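Local coordinates for serine-rich secreted cell wall anchored (LPXTG-motif ) protein (Lactobacillus reuteri ATCC 53608, PDB 5NXK) that probably acts as a bacterial surface adhesin whose beta-solenoid binding region takes part in attachment to the gut of the host, at residues I36-G39 / N40-I43; L179-S182 / A183-I186. One frame throughout, in Å; residues are numbered along the deposited sequence.

Interaction 1: I36-G39 / N40-I43; sequences INNG and NRNI
A local polar and apolar contact between Asn-38, Ile-36 and Arg-41, with Ile-43 beside them, closes the turn that leads from strand 34-36 into strand 41-46. Arg-41 folds back toward the preceding loop on the inner side of the turn, its chain bent at both CB-CG and CG-CD (chi2 -63°), and thereby brings the guanidinium to that loop. There NH1 donates to Asn-38 OD1 at 3.0 Å, meeting a lone pair in the carbonyl plane, while the oxygen lies almost in the guanidinium plane; amide and guanidinium are nevertheless turned 70° apart. The same nitrogen also donates to Leu-14 O, and NH2 to Ile-19 O, which fixes the rotation of the group and ties the turn to the N-terminal part of the chain. Ile-36 crosses the arginine at about a right angle, its CG2 3.8 Å from Arg-41 NH1, and the apolar contact is made where Ile-36 CD1 meets Ile-43 CD1 tip to tip at 3.9 Å. Ile-43 CD1 also sits over one guanidinium face, toward its rim. Gly-39 makes the bend with a phi of 99°, a conformation that residues other than glycine seldom adopt. Such a corner, joining strands of two parallel sheets around an aliphatic interior, is typical of the beta-solenoid.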
ATOM      1  N   ILE A  36      -1.924 -18.807  -0.806  1.00 32.59           N
ATOM      2  CA  ILE A  36      -3.126 -19.038  -0.030  1.00 31.74           C
ATOM      3  C   ILE A  36      -4.320 -18.936  -0.971  1.00 31.93           C
ATOM      4  O   ILE A  36      -4.631 -17.858  -1.482  1.00 33.32           O
ATOM      5  CB  ILE A  36      -3.292 -18.014   1.101  1.00 35.33           C
ATOM      6  CG1 ILE A  36      -2.008 -17.900   1.929  1.00 37.82           C
ATOM      7  CG2 ILE A  36      -4.525 -18.347   1.944  1.00 34.48           C
ATOM      8  CD1 ILE A  36      -2.094 -16.871   3.049  1.00 37.21           C
ATOM      9  N   ASN A  37      -4.995 -20.057  -1.198  1.00 32.48           N
ATOM     10  CA  ASN A  37      -6.108 -20.084  -2.139  1.00 30.18           C
ATOM     11  C   ASN A  37      -7.179 -21.076  -1.716  1.00 31.63           C
ATOM     12  O   ASN A  37      -7.832 -21.699  -2.556  1.00 34.78           O
ATOM     13  CB  ASN A  37      -5.619 -20.405  -3.553  1.00 33.83           C
ATOM     14  CG  ASN A  37      -4.944 -21.766  -3.652  1.00 39.23           C
ATOM     15  OD1 ASN A  37      -4.839 -22.500  -2.669  1.00 37.52           O
ATOM     16  ND2 ASN A  37      -4.516 -22.120  -4.857  1.00 43.40           N
ATOM     17  N   ASN A  38      -7.341 -21.232  -0.410  1.00 32.55           N
ATOM     18  CA  ASN A  38      -8.245 -22.242   0.114  1.00 35.93           C
ATOM     19  C   ASN A  38      -9.462 -21.668   0.822  1.00 37.64           C
ATOM     20  O   ASN A  38      -9.910 -22.213   1.835  1.00 40.25           O
ATOM     21  CB  ASN A  38      -7.461 -23.190   1.034  1.00 41.98           C
ATOM     22  CG  ASN A  38      -6.782 -22.473   2.191  1.00 47.14           C
ATOM     23  OD1 ASN A  38      -6.758 -21.243   2.255  1.00 44.81           O
ATOM     24  ND2 ASN A  38      -6.166 -23.247   3.079  1.00 48.01           N
ATOM     25  N   GLY A  39     -10.001 -20.577   0.274  1.00 32.92           N
ATOM     26  CA  GLY A  39     -11.309 -20.074   0.664  1.00 30.72           C
ATOM     27  C   GLY A  39     -11.279 -18.926   1.651  1.00 36.57           C
ATOM     28  O   GLY A  39     -10.336 -18.123   1.655  1.00 31.82           O
ATOM     29  N   ASN A  40     -12.331 -18.829   2.465  1.00 29.83           N
ATOM     30  CA  ASN A  40     -12.401 -17.824   3.515  1.00 31.69           C
ATOM     31  C   ASN A  40     -11.303 -18.066   4.535  1.00 36.90           C
ATOM     32  O   ASN A  40     -11.153 -19.175   5.035  1.00 37.25           O
ATOM     33  CB  ASN A  40     -13.766 -17.843   4.221  1.00 32.38           C
ATOM     34  CG  ASN A  40     -14.905 -17.346   3.330  1.00 43.13           C
ATOM     35  OD1 ASN A  40     -14.730 -16.428   2.526  1.00 41.08           O
ATOM     36  ND2 ASN A  40     -16.083 -17.958   3.478  1.00 41.26           N
ATOM     37  N   ARG A  41     -10.522 -17.030   4.826  1.00 31.59           N
ATOM     38  CA  ARG A  41      -9.425 -17.143   5.781  1.00 30.63           C
ATOM     39  C   ARG A  41      -9.351 -15.895   6.631  1.00 32.93           C
ATOM     40  O   ARG A  41      -9.539 -14.779   6.147  1.00 30.77           O
ATOM     41  CB  ARG A  41      -8.081 -17.375   5.081  1.00 30.38           C
ATOM     42  CG  ARG A  41      -7.955 -18.715   4.358  1.00 32.30           C
ATOM     43  CD  ARG A  41      -8.034 -19.917   5.315  1.00 30.57           C
ATOM     44  NE  ARG A  41      -6.969 -19.949   6.323  1.00 34.16           N
ATOM     45  CZ  ARG A  41      -5.714 -20.321   6.075  1.00 32.52           C
ATOM     46  NH1 ARG A  41      -5.357 -20.670   4.845  1.00 29.20           N
ATOM     47  NH2 ARG A  41      -4.807 -20.334   7.048  1.00 30.47           N
ATOM     48  N   ASN A  42      -9.112 -16.109   7.914  1.00 36.43           N
ATOM     49  CA  ASN A  42      -8.820 -15.045   8.852  1.00 37.62           C
ATOM     50  C   ASN A  42      -7.486 -15.363   9.523  1.00 37.89           C
ATOM     51  O   ASN A  42      -7.417 -16.212  10.405  1.00 35.31           O
ATOM     52  CB  ASN A  42      -9.952 -14.929   9.872  1.00 44.54           C
ATOM     53  CG  ASN A  42      -9.661 -13.925  10.964  1.00 64.84           C
ATOM     54  OD1 ASN A  42      -9.007 -12.907  10.737  1.00 67.59           O
ATOM     55  ND2 ASN A  42     -10.142 -14.215  12.171  1.00 75.98           N
ATOM     56  N   ILE A  43      -6.426 -14.675   9.110  1.00 32.77           N
ATOM     57  CA  ILE A  43      -5.073 -15.056   9.508  1.00 31.50           C
ATOM     58  C   ILE A  43      -4.330 -13.918  10.180  1.00 39.55           C
ATOM     59  O   ILE A  43      -4.291 -12.796   9.663  1.00 34.25           O
ATOM     60  CB  ILE A  43      -4.231 -15.518   8.297  1.00 31.71           C
ATOM     61  CG1 ILE A  43      -4.891 -16.709   7.590  1.00 30.92           C
ATOM     62  CG2 ILE A  43      -2.807 -15.848   8.724  1.00 35.05           C
ATOM     63  CD1 ILE A  43      -4.259 -17.042   6.235  1.00 32.06           C
TER
HETATM   64  O   HOH W   1     -11.322 -21.638   3.699  1.00 41.12           O

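Interaction 2: L179-S182 / A183-I186; sequences LNNS and ATDI
Ala-183 is the first residue of its segment to be held by the side chain of Asn-181, its N donating to Asn-181 OD1 at 2.9 Å and closing an Asx turn. The hydrogen bond is nearly straight, and the nitrogen stands slightly off the carbonyl plane. Thr-184 N follows with a second bond to the same oxygen, 2.8 Å long and again close to linear (168° at the hydrogen), so that two successive peptide N-H groups converge on one side-chain carbonyl. Asn-181 can receive both because its CG is anti to its own backbone N (chi1 -165°), which swings the amide forward along the path of the turning chain. The threonine side chain then answers from the other end of the amide: Asn-181 ND2 donates to Thr-184 OG1 at 2.8 Å, with the hydroxyl oxygen tilted 20° from the amide plane and the two side chains crossing at about a right angle. In the beta-solenoid this is the corner after strand 176-181, where the chain leaves one parallel sheet for the one begun by strand 186-191. Thr-184 OG1 is also hydrogen-bonded to Ser-134 OG of the preceding coil, and Thr-184 O accepts from Asn-218 ND2 of the following one, which places the corner within a stack of coils. At Ile-186 the contact involves the backbone, whose O comes to 3.5 Å from Asn-181 ND2. That nitrogen donates as well to Asp-187 OD1, just beyond the segment.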
ATOM      1  N   LEU A 179       6.393   6.574   5.194  1.00 27.70           N
ATOM      2  CA  LEU A 179       6.827   5.872   3.998  1.00 32.13           C
ATOM      3  C   LEU A 179       8.028   6.602   3.421  1.00 31.54           C
ATOM      4  O   LEU A 179       7.939   7.779   3.057  1.00 30.66           O
ATOM      5  CB  LEU A 179       5.696   5.766   2.976  1.00 29.61           C
ATOM      6  CG  LEU A 179       5.904   4.871   1.748  1.00 32.46           C
ATOM      7  CD1 LEU A 179       4.530   4.463   1.177  1.00 30.27           C
ATOM      8  CD2 LEU A 179       6.783   5.503   0.665  1.00 30.94           C
ATOM      9  N   ASN A 180       9.139   5.876   3.334  1.00 30.50           N
ATOM     10  CA  ASN A 180      10.397   6.387   2.817  1.00 28.82           C
ATOM     11  C   ASN A 180      10.633   5.816   1.437  1.00 29.20           C
ATOM     12  O   ASN A 180      10.631   4.610   1.266  1.00 32.65           O
ATOM     13  CB  ASN A 180      11.543   6.016   3.757  1.00 31.52           C
ATOM     14  CG  ASN A 180      11.340   6.563   5.159  1.00 36.91           C
ATOM     15  OD1 ASN A 180      11.087   7.757   5.335  1.00 35.39           O
ATOM     16  ND2 ASN A 180      11.412   5.688   6.160  1.00 31.95           N
ATOM     17  N   ASN A 181      10.793   6.663   0.435  1.00 30.27           N
ATOM     18  CA  ASN A 181      10.911   6.139  -0.918  1.00 33.36           C
ATOM     19  C   ASN A 181      12.197   6.620  -1.577  1.00 30.95           C
ATOM     20  O   ASN A 181      12.395   7.818  -1.800  1.00 30.19           O
ATOM     21  CB  ASN A 181       9.685   6.539  -1.755  1.00 31.62           C
ATOM     22  CG  ASN A 181       9.557   5.732  -3.043  1.00 31.27           C
ATOM     23  OD1 ASN A 181      10.503   5.097  -3.494  1.00 30.19           O
ATOM     24  ND2 ASN A 181       8.366   5.755  -3.636  1.00 25.63           N
ATOM     25  N   SER A 182      13.075   5.674  -1.876  1.00 32.54           N
ATOM     26  CA  SER A 182      14.283   5.982  -2.622  1.00 35.29           C
ATOM     27  C   SER A 182      14.406   5.043  -3.820  1.00 36.37           C
ATOM     28  O   SER A 182      15.504   4.779  -4.292  1.00 35.76           O
ATOM     29  CB  SER A 182      15.515   5.878  -1.714  1.00 34.07           C
ATOM     30  OG  SER A 182      15.586   4.595  -1.112  1.00 32.79           O
ATOM     31  N   ALA A 183      13.273   4.540  -4.308  1.00 29.99           N
ATOM     32  CA  ALA A 183      13.308   3.476  -5.306  1.00 32.19           C
ATOM     33  C   ALA A 183      12.263   3.600  -6.408  1.00 34.60           C
ATOM     34  O   ALA A 183      12.503   3.177  -7.542  1.00 33.56           O
ATOM     35  CB  ALA A 183      13.132   2.133  -4.615  1.00 28.56           C
ATOM     36  N   THR A 184      11.101   4.160  -6.084  1.00 29.60           N
ATOM     37  CA  THR A 184      10.001   4.151  -7.046  1.00 30.08           C
ATOM     38  C   THR A 184       9.398   5.536  -7.287  1.00 29.12           C
ATOM     39  O   THR A 184       9.602   6.460  -6.493  1.00 28.29           O
ATOM     40  CB  THR A 184       8.905   3.161  -6.594  1.00 31.66           C
ATOM     41  OG1 THR A 184       8.514   3.458  -5.249  1.00 31.46           O
ATOM     42  CG2 THR A 184       9.446   1.710  -6.638  1.00 27.27           C
ATOM     43  N   ASP A 185       8.659   5.675  -8.388  1.00 25.06           N
ATOM     44  CA  ASP A 185       8.133   6.973  -8.801  1.00 23.60           C
ATOM     45  C   ASP A 185       6.940   7.418  -7.976  1.00 29.77           C
ATOM     46  O   ASP A 185       6.639   8.614  -7.893  1.00 24.99           O
ATOM     47  CB  ASP A 185       7.723   6.950 -10.274  1.00 29.42           C
ATOM     48  CG  ASP A 185       8.878   6.602 -11.206  1.00 38.12           C
ATOM     49  OD1 ASP A 185      10.011   7.073 -10.962  1.00 36.83           O
ATOM     50  OD2 ASP A 185       8.640   5.879 -12.198  1.00 38.76           O
ATOM     51  N   ILE A 186       6.219   6.454  -7.415  1.00 25.41           N
ATOM     52  CA  ILE A 186       4.953   6.755  -6.748  1.00 27.53           C
ATOM     53  C   ILE A 186       4.938   6.072  -5.373  1.00 26.94           C
ATOM     54  O   ILE A 186       5.352   4.928  -5.268  1.00 24.48           O
ATOM     55  CB  ILE A 186       3.739   6.292  -7.610  1.00 20.25           C
ATOM     56  CG1 ILE A 186       3.802   6.929  -9.004  1.00 24.65           C
ATOM     57  CG2 ILE A 186       2.415   6.630  -6.919  1.00 21.80           C
ATOM     58  CD1 ILE A 186       2.740   6.397  -9.963  1.00 24.44           C
TER

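Overall arrangement
Interactions 1 and 2 are corners of different coils in one elongated beta-solenoid. Their centres are 31 Å apart and their nearest atoms about 21 Å, without touching, and they lie on opposite sides of the chain's centre. Residues 36-43 come first along the chain, near the N-terminal end, leading into strand 41-46 of the 11-strand parallel sheet; residues 179-186 leave strand 176-181 of the 10-strand sheet, farther along the stack. The pair illustrates how a solenoid changes direction by local means, one turn entering a sheet and the other leaving one, each held by short-range side-chain bonds, within a scaffold consistent with an adhesin.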